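Local coordinates for protein deoxyribodipyrimidine photo-lyase (PDB 3UMV) that repairs ultraviolet-damaged DNA by using light and a bound FAD cofactor to split cyclobutane pyrimidine dimers back into separate pyrimidines, at residues R27-G32 and E145-V150; P286-H289 and S294-R297; H392-M397 and A464-K469. All coordinates share one frame; numbering follows the deposited sequence.

Interaction 1 (R27-G32 and E145-V150); sequences RVIHPG and EALDAV
I29 and L147 join the edge of the mixed sheet of the photolyase/cryptochrome alpha/beta domain to helix 141-157, which packs against it. Strand 26-28 is the outermost strand on this side and runs antiparallel to strand 162-166. I29 and H30 both face V163 in a classic beta bulge.

The apolar part is slight: I29 and L147 reach for each other tip to tip, with CD1 of I29 3.9 Å from CD2 of L147. With CG anti to its backbone N (chi1 -178°), L147 leans out from the helix to make this touch, and it also packs on W43 and Q165, so the contact adds to the layer between helix and sheet. I29 is shared in the same way by Q165 and V151, and its CG1 lies over one face of the R27 guanidinium, toward the rim of that group.

The polar part is indirect. NH2 of R27 has Q165 OE1 as its main partner. R27 and D148 do not pair directly, their NH2 and OD1 being 5.5 Å apart. A water spans the gap, donating to D148 OD1 at 2.7 Å and accepting a weak bond from R27 NH2 at 3.4 Å.

Interaction 2 (P286-H289 and S294-R297); sequences PYLH and SAQR
With chi1 at -71°, L288 sets CG anti to its own carbonyl carbon, and chi2 near 175° places CD1 anti to CA, while CD2 is the branch that meets A295. The meeting is one methyl against the start of the next helix: CD2 stands 3.8 Å from CA of A295 and 3.9 Å from its N, and more loosely 4.1 Å from CB. The same methyl also reaches the carbonyl carbon of S294, at 4.2 Å, so L288 rests on the backbone of the 294-295 link as much as on a side chain.

The arrangement is two successive helices joined by a short loop, in the helical FAD-binding part of the enzyme: helix 285-290 ends, the loop turns the chain, and helix 295-305 begins. S294 is the N-cap of the second helix. Its OG accepts from R297 N at 3.0 Å in a nearly straight bond (168°), which occupies one of the amide N-H groups at the helix start. All three touching residues are buried; L288 also packs on L320 and A295 on R324, both of helix 310-333. L288 also touches FAD and lies beside L284, so this corner forms part of the cofactor pocket wall. Beyond the cap, the R297 guanidinium is held by salt bridges to D52, E202 and E301.

Interaction 3 (H392-M397 and A464-K469); sequences HGFMRM and AGCKRK. With FAD (flavin-adenine dinucleotide), chain I; URE (urea), chain J.
Helix 393-405, one wall of the FAD pocket, is backed by helix 463-469, and F394 on its outward side is the residue that meets C466 and K469. Its CG is anti to the backbone N (chi1 -177°), which carries the ring out between the two. C466 comes in at the ring edge: SG is 4.1 Å from CE2 and 88° off the ring normal, a cysteine sulfur-aromatic contact nearly in the ring plane. K469 bends at chi3 (74°) and crosses the ring obliquely, bringing NZ to 3.4 Å from CE1, with CD also near CZ. The thiol thus meets the edge of the buried ring, and the ammonium group of the exposed K469 approaches it at a slant. M461 adds to the packing on F394, and C466 also rests on L377 and V472.

This helix pair belongs to the all-helical FAD-binding domain of photolyases. F394 lies about 9 Å from W399, and C466 about 9 Å from W378 (both between side chains), two of the tryptophans predicted to relay electrons to the flavin.

The other side of helix 393-405 addresses the cofactor. R396 runs extended from CG to NE, and its NH1 lies 3.1 Å from FAD C4X and 3.2 Å from N5, while FAD O2' lies over one face of the guanidinium. A salt bridge from NH2 to D427 and a hydrogen bond from NE to M391 O fix that group; a positive charge so close to N5 would be expected to stabilise negative charge on the flavin. G393 brings CA to 3.4 Å from FAD O4', and M397 CG packs 3.7 Å from the C8M methyl. A urea molecule sits at the edge of the H392 ring, near its plane.

Interaction 1 is partly buried at the edge of the alpha/beta domain, where one methyl pair is accompanied by a water bridge between opposite charges, weak on the arginine side. Interaction 2 lies deep, its centre about 8 Å from the chain's centre, and is a methyl packed on backbone and an alanine, with a helix cap beside it. Interaction 3 is buried at the ring but exposed at the lysine, and adds sulfur and an ammonium group to the packing. The three use different helices, yet 286-289 and 392-397 both line the FAD pocket, with nearest atoms of interactions 2 and 3 about 7 Å apart. Interactions 1 and 3 both lie far from the chain's centre, on opposite sides of it.

Interaction 1 (R27-G32 and E145-V150)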
loop_
_atom_site.group_PDB
_atom_site.type_symbol
_atom_site.label_atom_id
_atom_site.label_comp_id
_atom_site.label_asym_id
_atom_site.label_seq_id
_atom_site.Cartn_x
_atom_site.Cartn_y
_atom_site.Cartn_z
ATOM N N ARG A 27 19.578 4.972 -1.487
ATOM C CA ARG A 27 20.129 5.411 -0.217
ATOM C C ARG A 27 21.126 4.352 0.231
ATOM O O ARG A 27 20.752 3.211 0.484
ATOM C CB ARG A 27 19.003 5.603 0.809
ATOM C CG ARG A 27 19.483 5.871 2.224
ATOM C CD ARG A 27 18.335 6.268 3.152
ATOM N NE ARG A 27 17.613 5.111 3.677
ATOM C CZ ARG A 27 17.864 4.548 4.857
ATOM N NH1 ARG A 27 18.821 5.036 5.635
ATOM N NH2 ARG A 27 17.158 3.497 5.264
ATOM N N VAL A 28 22.397 4.727 0.289
ATOM C CA VAL A 28 23.435 3.817 0.746
ATOM C C VAL A 28 23.461 3.842 2.273
ATOM O O VAL A 28 23.890 4.815 2.877
ATOM C CB VAL A 28 24.806 4.196 0.175
ATOM C CG1 VAL A 28 25.882 3.302 0.760
ATOM C CG2 VAL A 28 24.786 4.104 -1.352
ATOM N N ILE A 29 22.962 2.772 2.882
ATOM C CA ILE A 29 22.850 2.684 4.338
ATOM C C ILE A 29 24.199 2.338 4.939
ATOM O O ILE A 29 24.585 2.853 5.980
ATOM C CB ILE A 29 21.832 1.603 4.756
ATOM C CG1 ILE A 29 20.432 1.996 4.289
ATOM C CG2 ILE A 29 21.847 1.406 6.269
ATOM C CD1 ILE A 29 19.350 1.022 4.697
ATOM N N HIS A 30 24.903 1.433 4.278
ATOM C CA HIS A 30 26.253 1.084 4.675
ATOM C C HIS A 30 27.089 0.782 3.440
ATOM O O HIS A 30 26.717 -0.053 2.618
ATOM C CB HIS A 30 26.241 -0.108 5.628
ATOM C CG HIS A 30 27.583 -0.415 6.210
ATOM N ND1 HIS A 30 28.267 -1.576 5.933
ATOM C CD2 HIS A 30 28.377 0.303 7.038
ATOM C CE1 HIS A 30 29.420 -1.570 6.579
ATOM N NE2 HIS A 30 29.513 -0.437 7.253
ATOM N N PRO A 31 28.223 1.482 3.294
ATOM C CA PRO A 31 29.063 1.351 2.097
ATOM C C PRO A 31 29.636 -0.053 1.892
ATOM O O PRO A 31 29.838 -0.457 0.746
ATOM C CB PRO A 31 30.188 2.356 2.352
ATOM C CG PRO A 31 29.588 3.370 3.270
ATOM C CD PRO A 31 28.659 2.591 4.159
ATOM N N GLY A 32 29.902 -0.775 2.975
ATOM C CA GLY A 32 30.502 -2.092 2.869
ATOM C C GLY A 32 31.950 -1.984 2.428
ATOM O O GLY A 32 32.554 -0.918 2.520
ATOM N N GLU A 145 11.716 -1.169 11.125
ATOM C CA GLU A 145 12.402 -1.784 12.257
ATOM C C GLU A 145 13.070 -3.087 11.844
ATOM O O GLU A 145 14.172 -3.399 12.298
ATOM C CB GLU A 145 11.429 -2.024 13.409
ATOM C CG GLU A 145 10.948 -0.732 14.050
ATOM C CD GLU A 145 9.796 -0.938 15.019
ATOM O OE1 GLU A 145 9.316 0.069 15.580
ATOM O OE2 GLU A 145 9.367 -2.097 15.216
ATOM N N ALA A 146 12.416 -3.835 10.960
ATOM C CA ALA A 146 13.019 -5.069 10.468
ATOM C C ALA A 146 14.254 -4.775 9.623
ATOM O O ALA A 146 15.236 -5.511 9.694
ATOM C CB ALA A 146 12.011 -5.887 9.678
ATOM N N LEU A 147 14.214 -3.709 8.816
ATOM C CA LEU A 147 15.385 -3.376 8.012
ATOM C C LEU A 147 16.529 -2.991 8.934
ATOM O O LEU A 147 17.654 -3.463 8.772
ATOM C CB LEU A 147 15.097 -2.228 7.041
ATOM C CG LEU A 147 16.295 -1.883 6.153
ATOM C CD1 LEU A 147 16.781 -3.123 5.440
ATOM C CD2 LEU A 147 15.884 -0.798 5.156
ATOM N N ASP A 148 16.234 -2.117 9.894
ATOM C CA ASP A 148 17.244 -1.662 10.845
ATOM C C ASP A 148 17.896 -2.814 11.591
ATOM O O ASP A 148 19.103 -2.783 11.821
ATOM C CB ASP A 148 16.657 -0.668 11.844
ATOM C CG ASP A 148 16.355 0.677 11.217
ATOM O OD1 ASP A 148 16.797 0.908 10.069
ATOM O OD2 ASP A 148 15.686 1.504 11.874
ATOM N N ALA A 149 17.106 -3.820 11.971
ATOM C CA ALA A 149 17.634 -4.970 12.715
ATOM C C ALA A 149 18.536 -5.820 11.833
ATOM O O ALA A 149 19.537 -6.358 12.293
ATOM C CB ALA A 149 16.509 -5.823 13.286
ATOM N N VAL A 150 18.159 -5.959 10.570
ATOM C CA VAL A 150 18.992 -6.664 9.607
ATOM C C VAL A 150 20.295 -5.926 9.338
ATOM O O VAL A 150 21.355 -6.547 9.214
ATOM C CB VAL A 150 18.243 -6.877 8.279
ATOM C CG1 VAL A 150 19.213 -7.303 7.184
ATOM C CG2 VAL A 150 17.109 -7.891 8.465
HETATM O O HOH W 1 18.057 1.369 7.711
#

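Interaction 2 (P286-H289 and S294-R297)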
loop_
_atom_site.group_PDB
_atom_site.type_symbol
_atom_site.label_atom_id
_atom_site.label_comp_id
_atom_site.label_asym_id
_atom_site.label_seq_id
_atom_site.Cartn_x
_atom_site.Cartn_y
_atom_site.Cartn_z
ATOM N N PRO A 286 -5.434 -2.780 -4.812
ATOM C CA PRO A 286 -4.922 -4.063 -4.303
ATOM C C PRO A 286 -3.525 -4.350 -4.857
ATOM O O PRO A 286 -2.583 -4.669 -4.132
ATOM C CB PRO A 286 -5.929 -5.084 -4.832
ATOM C CG PRO A 286 -7.181 -4.291 -5.100
ATOM C CD PRO A 286 -6.733 -2.920 -5.505
ATOM N N TYR A 287 -3.394 -4.185 -6.169
ATOM C CA TYR A 287 -2.128 -4.381 -6.860
ATOM C C TYR A 287 -1.028 -3.404 -6.425
ATOM O O TYR A 287 0.116 -3.798 -6.237
ATOM C CB TYR A 287 -2.375 -4.283 -8.360
ATOM C CG TYR A 287 -3.396 -5.292 -8.844
ATOM C CD1 TYR A 287 -4.623 -4.887 -9.378
ATOM C CD2 TYR A 287 -3.117 -6.650 -8.809
ATOM C CE1 TYR A 287 -5.557 -5.827 -9.823
ATOM C CE2 TYR A 287 -4.039 -7.582 -9.254
ATOM C CZ TYR A 287 -5.244 -7.171 -9.773
ATOM O OH TYR A 287 -6.139 -8.118 -10.218
ATOM N N LEU A 288 -1.381 -2.140 -6.244
ATOM C CA LEU A 288 -0.413 -1.132 -5.838
ATOM C C LEU A 288 0.054 -1.400 -4.415
ATOM O O LEU A 288 1.242 -1.253 -4.107
ATOM C CB LEU A 288 -1.038 0.270 -5.936
ATOM C CG LEU A 288 -1.274 0.775 -7.366
ATOM C CD1 LEU A 288 -2.013 2.101 -7.331
ATOM C CD2 LEU A 288 0.018 0.911 -8.135
ATOM N N HIS A 289 -0.867 -1.819 -3.545
ATOM C CA HIS A 289 -0.464 -2.113 -2.180
ATOM C C HIS A 289 0.631 -3.181 -2.068
ATOM O O HIS A 289 1.595 -3.025 -1.309
ATOM C CB HIS A 289 -1.634 -2.549 -1.307
ATOM C CG HIS A 289 -1.188 -2.980 0.044
ATOM N ND1 HIS A 289 -1.018 -4.304 0.389
ATOM C CD2 HIS A 289 -0.757 -2.256 1.101
ATOM C CE1 HIS A 289 -0.544 -4.376 1.621
ATOM N NE2 HIS A 289 -0.380 -3.145 2.075
ATOM N N SER A 294 3.781 -1.328 -10.654
ATOM C CA SER A 294 4.478 -0.104 -10.290
ATOM C C SER A 294 3.539 1.102 -10.432
ATOM O O SER A 294 2.851 1.237 -11.446
ATOM C CB SER A 294 5.679 0.051 -11.234
ATOM O OG SER A 294 6.125 1.394 -11.287
ATOM N N ALA A 295 3.500 1.986 -9.440
ATOM C CA ALA A 295 2.691 3.203 -9.576
ATOM C C ALA A 295 3.230 4.074 -10.712
ATOM O O ALA A 295 2.459 4.745 -11.392
ATOM C CB ALA A 295 2.667 3.994 -8.293
ATOM N N GLN A 296 4.554 4.067 -10.881
ATOM C CA GLN A 296 5.219 4.770 -11.979
ATOM C C GLN A 296 4.765 4.204 -13.329
ATOM O O GLN A 296 4.454 4.967 -14.249
ATOM C CB GLN A 296 6.744 4.682 -11.808
ATOM C CG GLN A 296 7.558 5.419 -12.858
ATOM C CD GLN A 296 8.993 5.654 -12.415
ATOM O OE1 GLN A 296 9.318 5.590 -11.220
ATOM N NE2 GLN A 296 9.862 5.919 -13.372
ATOM N N ARG A 297 4.696 2.876 -13.444
ATOM C CA ARG A 297 4.087 2.262 -14.631
ATOM C C ARG A 297 2.673 2.793 -14.901
ATOM O O ARG A 297 2.328 3.102 -16.049
ATOM C CB ARG A 297 4.032 0.734 -14.493
ATOM C CG ARG A 297 3.184 0.050 -15.565
ATOM C CD ARG A 297 3.669 0.439 -16.955
ATOM N NE ARG A 297 5.087 0.151 -17.128
ATOM C CZ ARG A 297 5.856 0.668 -18.078
ATOM N NH1 ARG A 297 7.138 0.334 -18.133
ATOM N NH2 ARG A 297 5.351 1.519 -18.967
#

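Interaction 3 (H392-M397 and A464-K469)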
loop_
_atom_site.group_PDB
_atom_site.type_symbol
_atom_site.label_atom_id
_atom_site.label_comp_id
_atom_site.label_asym_id
_atom_site.label_seq_id
_atom_site.Cartn_x
_atom_site.Cartn_y
_atom_site.Cartn_z
ATOM N N HIS A 392 -15.875 1.560 -1.273
ATOM C CA HIS A 392 -15.773 2.637 -2.231
ATOM C C HIS A 392 -15.077 3.857 -1.626
ATOM O O HIS A 392 -15.384 4.265 -0.497
ATOM C CB HIS A 392 -17.156 3.033 -2.748
ATOM C CG HIS A 392 -17.102 4.105 -3.780
ATOM N ND1 HIS A 392 -17.087 3.830 -5.131
ATOM C CD2 HIS A 392 -17.033 5.453 -3.668
ATOM C CE1 HIS A 392 -17.008 4.961 -5.806
ATOM N NE2 HIS A 392 -16.989 5.960 -4.944
ATOM N N GLY A 393 -14.152 4.439 -2.384
ATOM C CA GLY A 393 -13.304 5.510 -1.884
ATOM C C GLY A 393 -14.054 6.674 -1.263
ATOM O O GLY A 393 -13.635 7.231 -0.239
ATOM N N PHE A 394 -15.164 7.065 -1.874
ATOM C CA PHE A 394 -15.939 8.154 -1.302
ATOM C C PHE A 394 -16.550 7.691 0.030
ATOM O O PHE A 394 -16.543 8.424 1.011
ATOM C CB PHE A 394 -17.035 8.637 -2.250
ATOM C CG PHE A 394 -17.803 9.803 -1.706
ATOM C CD1 PHE A 394 -17.376 11.101 -1.949
ATOM C CD2 PHE A 394 -18.917 9.605 -0.910
ATOM C CE1 PHE A 394 -18.072 12.179 -1.439
ATOM C CE2 PHE A 394 -19.615 10.684 -0.393
ATOM C CZ PHE A 394 -19.189 11.968 -0.660
ATOM N N MET A 395 -17.057 6.463 0.058
ATOM C CA MET A 395 -17.663 5.939 1.288
ATOM C C MET A 395 -16.645 5.789 2.445
ATOM O O MET A 395 -17.037 5.874 3.601
ATOM C CB MET A 395 -18.431 4.624 1.059
ATOM C CG MET A 395 -19.764 4.784 0.297
ATOM S SD MET A 395 -20.734 6.221 0.785
ATOM C CE MET A 395 -21.024 5.861 2.511
ATOM N N ARG A 396 -15.354 5.584 2.149
ATOM C CA ARG A 396 -14.349 5.500 3.225
ATOM C C ARG A 396 -14.291 6.765 4.085
ATOM O O ARG A 396 -14.139 6.683 5.325
ATOM C CB ARG A 396 -12.956 5.154 2.676
ATOM C CG ARG A 396 -12.886 3.782 2.050
ATOM C CD ARG A 396 -11.443 3.342 1.826
ATOM N NE ARG A 396 -11.362 2.352 0.756
ATOM C CZ ARG A 396 -10.385 1.464 0.634
ATOM N NH1 ARG A 396 -9.425 1.416 1.543
ATOM N NH2 ARG A 396 -10.379 0.609 -0.386
ATOM N N MET A 397 -14.446 7.927 3.443
ATOM C CA MET A 397 -14.463 9.204 4.164
ATOM C C MET A 397 -15.677 9.292 5.101
ATOM O O MET A 397 -15.536 9.611 6.282
ATOM C CB MET A 397 -14.468 10.381 3.182
ATOM C CG MET A 397 -13.241 10.435 2.309
ATOM S SD MET A 397 -13.253 11.858 1.180
ATOM C CE MET A 397 -14.251 11.209 -0.135
ATOM N N ALA A 464 -27.657 13.216 4.843
ATOM C CA ALA A 464 -28.333 14.163 3.958
ATOM C C ALA A 464 -27.403 14.674 2.861
ATOM O O ALA A 464 -27.824 14.885 1.725
ATOM C CB ALA A 464 -28.918 15.323 4.756
ATOM N N GLY A 465 -26.136 14.873 3.206
ATOM C CA GLY A 465 -25.154 15.356 2.250
ATOM C C GLY A 465 -24.896 14.338 1.163
ATOM O O GLY A 465 -24.680 14.691 -0.001
ATOM N N CYS A 466 -24.917 13.065 1.540
ATOM C CA CYS A 466 -24.742 11.991 0.570
ATOM C C CYS A 466 -25.948 11.871 -0.348
ATOM O O CYS A 466 -25.790 11.658 -1.549
ATOM C CB CYS A 466 -24.483 10.662 1.271
ATOM S SG CYS A 466 -22.885 10.619 2.124
ATOM N N LYS A 467 -27.148 12.011 0.217
ATOM C CA LYS A 467 -28.378 11.872 -0.566
ATOM C C LYS A 467 -28.432 12.870 -1.714
ATOM O O LYS A 467 -28.943 12.562 -2.795
ATOM C CB LYS A 467 -29.621 12.027 0.317
ATOM C CG LYS A 467 -30.375 10.729 0.561
ATOM C CD LYS A 467 -31.819 11.000 0.976
ATOM C CE LYS A 467 -32.610 9.706 1.155
ATOM N NZ LYS A 467 -32.674 8.890 -0.094
ATOM N N ARG A 468 -27.906 14.068 -1.479
ATOM C CA ARG A 468 -27.892 15.100 -2.506
ATOM C C ARG A 468 -26.990 14.715 -3.673
ATOM O O ARG A 468 -27.275 15.052 -4.823
ATOM C CB ARG A 468 -27.437 16.439 -1.923
ATOM C CG ARG A 468 -28.394 17.040 -0.910
ATOM C CD ARG A 468 -27.964 18.451 -0.535
ATOM N NE ARG A 468 -26.580 18.496 -0.070
ATOM C CZ ARG A 468 -26.221 18.535 1.210
ATOM N NH1 ARG A 468 -27.146 18.542 2.163
ATOM N NH2 ARG A 468 -24.935 18.574 1.541
ATOM N N LYS A 469 -25.909 13.996 -3.375
ATOM C CA LYS A 469 -24.869 13.738 -4.366
ATOM C C LYS A 469 -25.118 12.495 -5.220
ATOM O O LYS A 469 -24.800 12.487 -6.406
ATOM C CB LYS A 469 -23.494 13.650 -3.689
ATOM C CG LYS A 469 -23.161 14.847 -2.803
ATOM C CD LYS A 469 -21.744 14.778 -2.242
ATOM C CE LYS A 469 -20.709 15.099 -3.315
ATOM N NZ LYS A 469 -19.308 14.977 -2.817
HETATM P PA FAD I . -8.858 5.185 -7.596
HETATM O O1A FAD I . -9.833 6.309 -7.416
HETATM O O2A FAD I . -8.912 4.520 -8.943
HETATM O O5B FAD I . -7.391 5.745 -7.286
HETATM C C5B FAD I . -6.245 5.250 -7.945
HETATM C C4B FAD I . -5.066 5.197 -6.969
HETATM O O4B FAD I . -4.778 6.472 -6.413
HETATM C C3B FAD I . -5.363 4.317 -5.771
HETATM O O3B FAD I . -5.128 2.958 -6.055
HETATM C C2B FAD I . -4.380 4.848 -4.769
HETATM O O2B FAD I . -3.083 4.378 -5.084
HETATM C C1B FAD I . -4.401 6.326 -5.061
HETATM N N9A FAD I . -5.355 7.024 -4.183
HETATM C C8A FAD I . -6.666 7.326 -4.438
HETATM N N7A FAD I . -7.155 7.979 -3.358
HETATM C C5A FAD I . -6.176 8.080 -2.417
HETATM C C6A FAD I . -6.101 8.641 -1.136
HETATM N N6A FAD I . -7.109 9.334 -0.607
HETATM N N1A FAD I . -4.921 8.578 -0.429
HETATM C C2A FAD I . -3.817 7.974 -0.985
HETATM N N3A FAD I . -3.892 7.418 -2.243
HETATM C C4A FAD I . -5.046 7.486 -2.944
HETATM N N1 FAD I . -6.000 3.493 0.350
HETATM C C2 FAD I . -5.245 2.357 0.336
HETATM O O2 FAD I . -4.527 2.160 -0.645
HETATM N N3 FAD I . -5.276 1.479 1.406
HETATM C C4 FAD I . -6.086 1.730 2.498
HETATM O O4 FAD I . -6.115 0.941 3.449
HETATM C C4X FAD I . -6.842 2.896 2.507
HETATM N N5 FAD I . -7.679 3.197 3.557
HETATM C C5X FAD I . -8.408 4.370 3.557
HETATM C C6 FAD I . -9.231 4.683 4.647
HETATM C C7 FAD I . -9.974 5.867 4.648
HETATM C C7M FAD I . -10.841 6.187 5.838
HETATM C C8 FAD I . -9.894 6.727 3.548
HETATM C C8M FAD I . -10.670 8.009 3.489
HETATM C C9 FAD I . -9.086 6.399 2.473
HETATM C C9A FAD I . -8.345 5.232 2.477
HETATM N N10 FAD I . -7.545 4.913 1.399
HETATM C C10 FAD I . -6.801 3.759 1.432
HETATM C "C1'" FAD I . -7.439 5.820 0.180
HETATM C "C2'" FAD I . -8.470 5.498 -0.947
HETATM O "O2'" FAD I . -9.820 5.352 -0.489
HETATM C "C3'" FAD I . -8.122 4.249 -1.777
HETATM O "O3'" FAD I . -6.789 4.336 -2.205
HETATM C "C4'" FAD I . -9.012 4.071 -3.009
HETATM O "O4'" FAD I . -10.366 3.974 -2.610
HETATM C "C5'" FAD I . -8.554 2.816 -3.750
HETATM O "O5'" FAD I . -9.431 2.369 -4.756
HETATM P P FAD I . -8.995 2.513 -6.294
HETATM O O1P FAD I . -7.611 1.934 -6.518
HETATM O O2P FAD I . -10.042 1.874 -7.168
HETATM O O3P FAD I . -9.068 4.122 -6.380
HETATM C C URE J . -15.467 -0.321 -5.094
HETATM O O URE J . -15.854 -0.553 -3.948
HETATM N N1 URE J . -16.288 0.183 -5.988
HETATM N N2 URE J . -14.282 -0.730 -5.469
#